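Local coordinates for ASCH domain (Vibrio cholerae TMA 21, PDB 3S9X), which is of unknown function but carries an ASCH domain of the PUA clan, a family probably involved in RNA binding, at residues 2-10 against 28-36. Residues are numbered along the deposited sequence; the frame is centred on the assembly and turned at random.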
loop_
_atom_site.group_PDB
_atom_site.type_symbol
_atom_site.label_atom_id
_atom_site.label_comp_id
_atom_site.label_asym_id
_atom_site.label_seq_id
_atom_site.Cartn_x
_atom_site.Cartn_y
_atom_site.Cartn_z
ATOM N N TYR A 2 -20.016 -0.192 5.763
ATOM C CA TYR A 2 -18.637 0.373 5.843
ATOM C C TYR A 2 -18.028 0.932 4.619
ATOM O O TYR A 2 -17.002 1.672 4.714
ATOM C CB TYR A 2 -17.670 -0.720 6.357
ATOM C CG TYR A 2 -17.888 -1.153 7.802
ATOM C CD1 TYR A 2 -17.312 -0.429 8.810
ATOM C CD2 TYR A 2 -18.632 -2.252 8.146
ATOM C CE1 TYR A 2 -17.408 -0.811 10.148
ATOM C CE2 TYR A 2 -18.794 -2.588 9.506
ATOM C CZ TYR A 2 -18.174 -1.879 10.493
ATOM O OH TYR A 2 -18.289 -2.216 11.794
ATOM N N PHE A 3 -18.619 0.637 3.477
ATOM C CA PHE A 3 -18.004 1.082 2.232
ATOM C C PHE A 3 -18.992 1.444 1.127
ATOM O O PHE A 3 -18.789 1.207 -0.077
ATOM C CB PHE A 3 -16.917 0.124 1.711
ATOM C CG PHE A 3 -17.380 -1.280 1.545
ATOM C CD1 PHE A 3 -17.178 -2.183 2.532
ATOM C CD2 PHE A 3 -17.905 -1.715 0.348
ATOM C CE1 PHE A 3 -17.535 -3.510 2.382
ATOM C CE2 PHE A 3 -18.237 -3.061 0.171
ATOM C CZ PHE A 3 -18.105 -3.964 1.223
ATOM N N GLN A 4 -20.096 2.088 1.513
ATOM C CA GLN A 4 -21.123 2.435 0.546
ATOM C C GLN A 4 -20.664 3.326 -0.552
ATOM O O GLN A 4 -21.213 3.226 -1.684
ATOM C CB GLN A 4 -22.298 3.060 1.328
ATOM C CG GLN A 4 -23.095 1.976 2.150
ATOM C CD GLN A 4 -24.311 2.520 2.831
ATOM O OE1 GLN A 4 -24.727 3.660 2.544
ATOM N NE2 GLN A 4 -24.897 1.734 3.747
ATOM N N GLY A 5 -19.698 4.209 -0.271
ATOM C CA GLY A 5 -19.184 5.115 -1.266
ATOM C C GLY A 5 -18.051 4.636 -2.159
ATOM O O GLY A 5 -17.645 5.366 -3.062
HETATM N N MSE A 6 -17.620 3.381 -1.985
HETATM C CA MSE A 6 -16.503 2.861 -2.775
HETATM C C MSE A 6 -16.989 2.816 -4.238
HETATM O O MSE A 6 -18.082 2.440 -4.587
HETATM C CB MSE A 6 -16.141 1.474 -2.226
HETATM C CG MSE A 6 -14.949 0.862 -2.953
HETATM SE SE MSE A 6 -14.453 -0.854 -2.220
HETATM C CE MSE A 6 -13.562 -0.124 -0.619
ATOM N N GLU A 7 -16.034 3.054 -5.111
ATOM C CA GLU A 7 -16.263 2.973 -6.569
ATOM C C GLU A 7 -16.806 1.588 -6.902
ATOM O O GLU A 7 -16.332 0.572 -6.354
ATOM C CB GLU A 7 -14.956 3.278 -7.296
ATOM C CG GLU A 7 -15.099 3.556 -8.780
ATOM C CD GLU A 7 -15.254 2.360 -9.713
ATOM O OE1 GLU A 7 -14.882 1.280 -9.285
ATOM O OE2 GLU A 7 -15.682 2.570 -10.892
ATOM N N GLU A 8 -17.852 1.521 -7.775
ATOM C CA GLU A 8 -18.622 0.317 -7.922
ATOM C C GLU A 8 -17.886 -0.914 -8.289
ATOM O O GLU A 8 -18.197 -2.009 -7.819
ATOM C CB GLU A 8 -19.770 0.594 -8.899
ATOM C CG GLU A 8 -20.763 -0.627 -8.983
ATOM C CD GLU A 8 -21.974 -0.329 -9.781
ATOM O OE1 GLU A 8 -21.885 -0.225 -10.990
ATOM O OE2 GLU A 8 -23.033 -0.093 -9.153
ATOM N N ARG A 9 -16.949 -0.780 -9.237
ATOM C CA ARG A 9 -16.227 -1.982 -9.659
ATOM C C ARG A 9 -15.486 -2.609 -8.467
ATOM O O ARG A 9 -15.491 -3.841 -8.273
ATOM C CB ARG A 9 -15.216 -1.725 -10.801
ATOM C CG ARG A 9 -15.837 -1.238 -12.112
ATOM C CD ARG A 9 -14.824 -0.616 -13.069
ATOM N NE ARG A 9 -14.361 0.673 -12.611
ATOM C CZ ARG A 9 -13.231 1.245 -13.005
ATOM N NH1 ARG A 9 -12.390 0.664 -13.894
ATOM N NH2 ARG A 9 -12.888 2.425 -12.501
ATOM N N SER A 10 -14.821 -1.765 -7.655
ATOM C CA SER A 10 -14.123 -2.240 -6.511
ATOM C C SER A 10 -15.054 -2.708 -5.390
ATOM O O SER A 10 -14.806 -3.727 -4.721
ATOM C CB SER A 10 -13.209 -1.168 -5.956
ATOM O OG SER A 10 -12.047 -1.074 -6.755
ATOM N N LYS A 28 -15.613 -9.361 10.871
ATOM C CA LYS A 28 -14.538 -8.774 11.654
ATOM C C LYS A 28 -13.919 -7.539 10.968
ATOM O O LYS A 28 -13.256 -6.735 11.623
ATOM C CB LYS A 28 -13.415 -9.781 11.796
ATOM C CG LYS A 28 -12.564 -10.069 10.458
ATOM C CD LYS A 28 -11.747 -11.329 10.434
ATOM C CE LYS A 28 -11.205 -11.671 9.101
ATOM N NZ LYS A 28 -9.910 -12.447 9.065
ATOM N N TYR A 29 -14.046 -7.451 9.646
ATOM C CA TYR A 29 -13.462 -6.347 8.935
ATOM C C TYR A 29 -14.208 -5.060 9.123
ATOM O O TYR A 29 -15.450 -5.025 9.005
ATOM C CB TYR A 29 -13.397 -6.655 7.450
ATOM C CG TYR A 29 -12.494 -7.833 7.110
ATOM C CD1 TYR A 29 -11.124 -7.758 7.250
ATOM C CD2 TYR A 29 -12.999 -8.978 6.593
ATOM C CE1 TYR A 29 -10.295 -8.742 6.834
ATOM C CE2 TYR A 29 -12.183 -10.014 6.141
ATOM C CZ TYR A 29 -10.789 -9.877 6.278
ATOM O OH TYR A 29 -9.969 -10.919 5.818
ATOM N N THR A 30 -13.473 -4.001 9.421
ATOM C CA THR A 30 -14.007 -2.652 9.673
ATOM C C THR A 30 -13.391 -1.477 8.962
ATOM O O THR A 30 -13.839 -0.358 9.096
ATOM C CB THR A 30 -13.916 -2.358 11.234
ATOM O OG1 THR A 30 -12.523 -2.381 11.589
ATOM C CG2 THR A 30 -14.638 -3.444 12.027
ATOM N N SER A 31 -12.336 -1.776 8.178
ATOM C CA SER A 31 -11.485 -0.756 7.503
ATOM C C SER A 31 -11.168 -1.204 6.095
ATOM O O SER A 31 -10.671 -2.276 5.879
ATOM C CB SER A 31 -10.244 -0.473 8.333
ATOM O OG SER A 31 -9.429 0.510 7.780
ATOM N N PHE A 32 -11.564 -0.363 5.154
ATOM C CA PHE A 32 -11.575 -0.724 3.730
ATOM C C PHE A 32 -11.151 0.459 2.873
ATOM O O PHE A 32 -11.443 1.606 3.174
ATOM C CB PHE A 32 -13.028 -1.117 3.260
ATOM C CG PHE A 32 -13.690 -2.119 4.095
ATOM C CD1 PHE A 32 -13.577 -3.479 3.788
ATOM C CD2 PHE A 32 -14.398 -1.768 5.238
ATOM C CE1 PHE A 32 -14.242 -4.408 4.524
ATOM C CE2 PHE A 32 -15.002 -2.682 6.003
ATOM C CZ PHE A 32 -14.983 -4.037 5.644
ATOM N N SER A 33 -10.468 0.154 1.767
ATOM C CA SER A 33 -10.185 1.170 0.748
ATOM C C SER A 33 -10.031 0.489 -0.644
ATOM O O SER A 33 -10.004 -0.752 -0.729
ATOM C CB SER A 33 -8.889 1.856 1.081
ATOM O OG SER A 33 -7.760 1.026 0.964
ATOM N N ALA A 34 -9.944 1.330 -1.667
ATOM C CA ALA A 34 -9.717 0.882 -3.042
ATOM C C ALA A 34 -8.804 1.890 -3.702
ATOM O O ALA A 34 -9.073 3.068 -3.695
ATOM C CB ALA A 34 -11.062 0.739 -3.853
ATOM N N ASP A 35 -7.661 1.446 -4.213
ATOM C CA ASP A 35 -6.687 2.375 -4.811
ATOM C C ASP A 35 -5.662 1.538 -5.599
ATOM O O ASP A 35 -5.519 0.335 -5.400
ATOM C CB ASP A 35 -5.938 3.082 -3.656
ATOM C CG ASP A 35 -5.895 4.616 -3.730
ATOM O OD1 ASP A 35 -4.787 5.164 -3.440
ATOM O OD2 ASP A 35 -6.902 5.299 -3.937
ATOM N N TYR A 36 -4.932 2.227 -6.461
ATOM C CA TYR A 36 -3.745 1.734 -7.065
ATOM C C TYR A 36 -2.534 2.136 -6.255
ATOM O O TYR A 36 -2.598 3.050 -5.436
ATOM C CB TYR A 36 -3.627 2.131 -8.562
ATOM C CG TYR A 36 -3.616 3.612 -8.848
ATOM C CD1 TYR A 36 -2.453 4.369 -8.664
ATOM C CD2 TYR A 36 -4.747 4.252 -9.284
ATOM C CE1 TYR A 36 -2.456 5.722 -8.878
ATOM C CE2 TYR A 36 -4.741 5.609 -9.613
ATOM C CZ TYR A 36 -3.568 6.329 -9.407
ATOM O OH TYR A 36 -3.549 7.684 -9.686
HETATM O O HOH W 1 -14.609 2.335 3.414
#
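Tyr29 meets Tyr2 through its backbone carbonyl, which sits over one face of the Tyr2 ring near the rim. The Tyr29 hydroxyl lies well away, hydrogen-bonded to Glu94 and Tyr17. Thr30 covers the same ring face. Its CA lies 4.2 Å from the Tyr2 ring centroid, a CH-pi contact. Its side chain runs beside that of Tyr2, with Thr30 CG2 3.9 Å from Tyr2 OH.

Phe32 is the hub of an aromatic cluster. Its CB points toward 2-10, and CG anti to the carbonyl carbon (chi1 -51°) turns one ring face to the edge of Phe3, with planes at 54°. Phe3 CD1 lies over the centre of the Phe32 ring, 3.8 Å from Phe32 CG. Phe32 CE2 also comes 3.3 Å from Tyr2 CB, a tight apolar contact. A water donates to both Tyr2 O (2.8 Å) and Phe32 O (3.3 Å).

Ser33 CB points away from 2-10, and its OG is hydrogen-bonded to His78. Its backbone carbonyl group touches the CE methyl of Met6, a selenomethionine bent at chi3 (-76°). Ala34 CB packs against Met6 CG and lies 3.6 Å from Ser10 CB. Ser10 lies in the first turn of helix 8-19, which Glu7 caps through weak bonds to the backbone N of Arg9 and Ser10.

The residues before Met6 match the end of a TEV protease site, so Tyr2 and Phe3 are probably tag-derived. The contact is side-chain packing of an N-terminal arm and helix start over strand 32-35, an outermost strand of the five-stranded mixed sheet in this PUA-like fold.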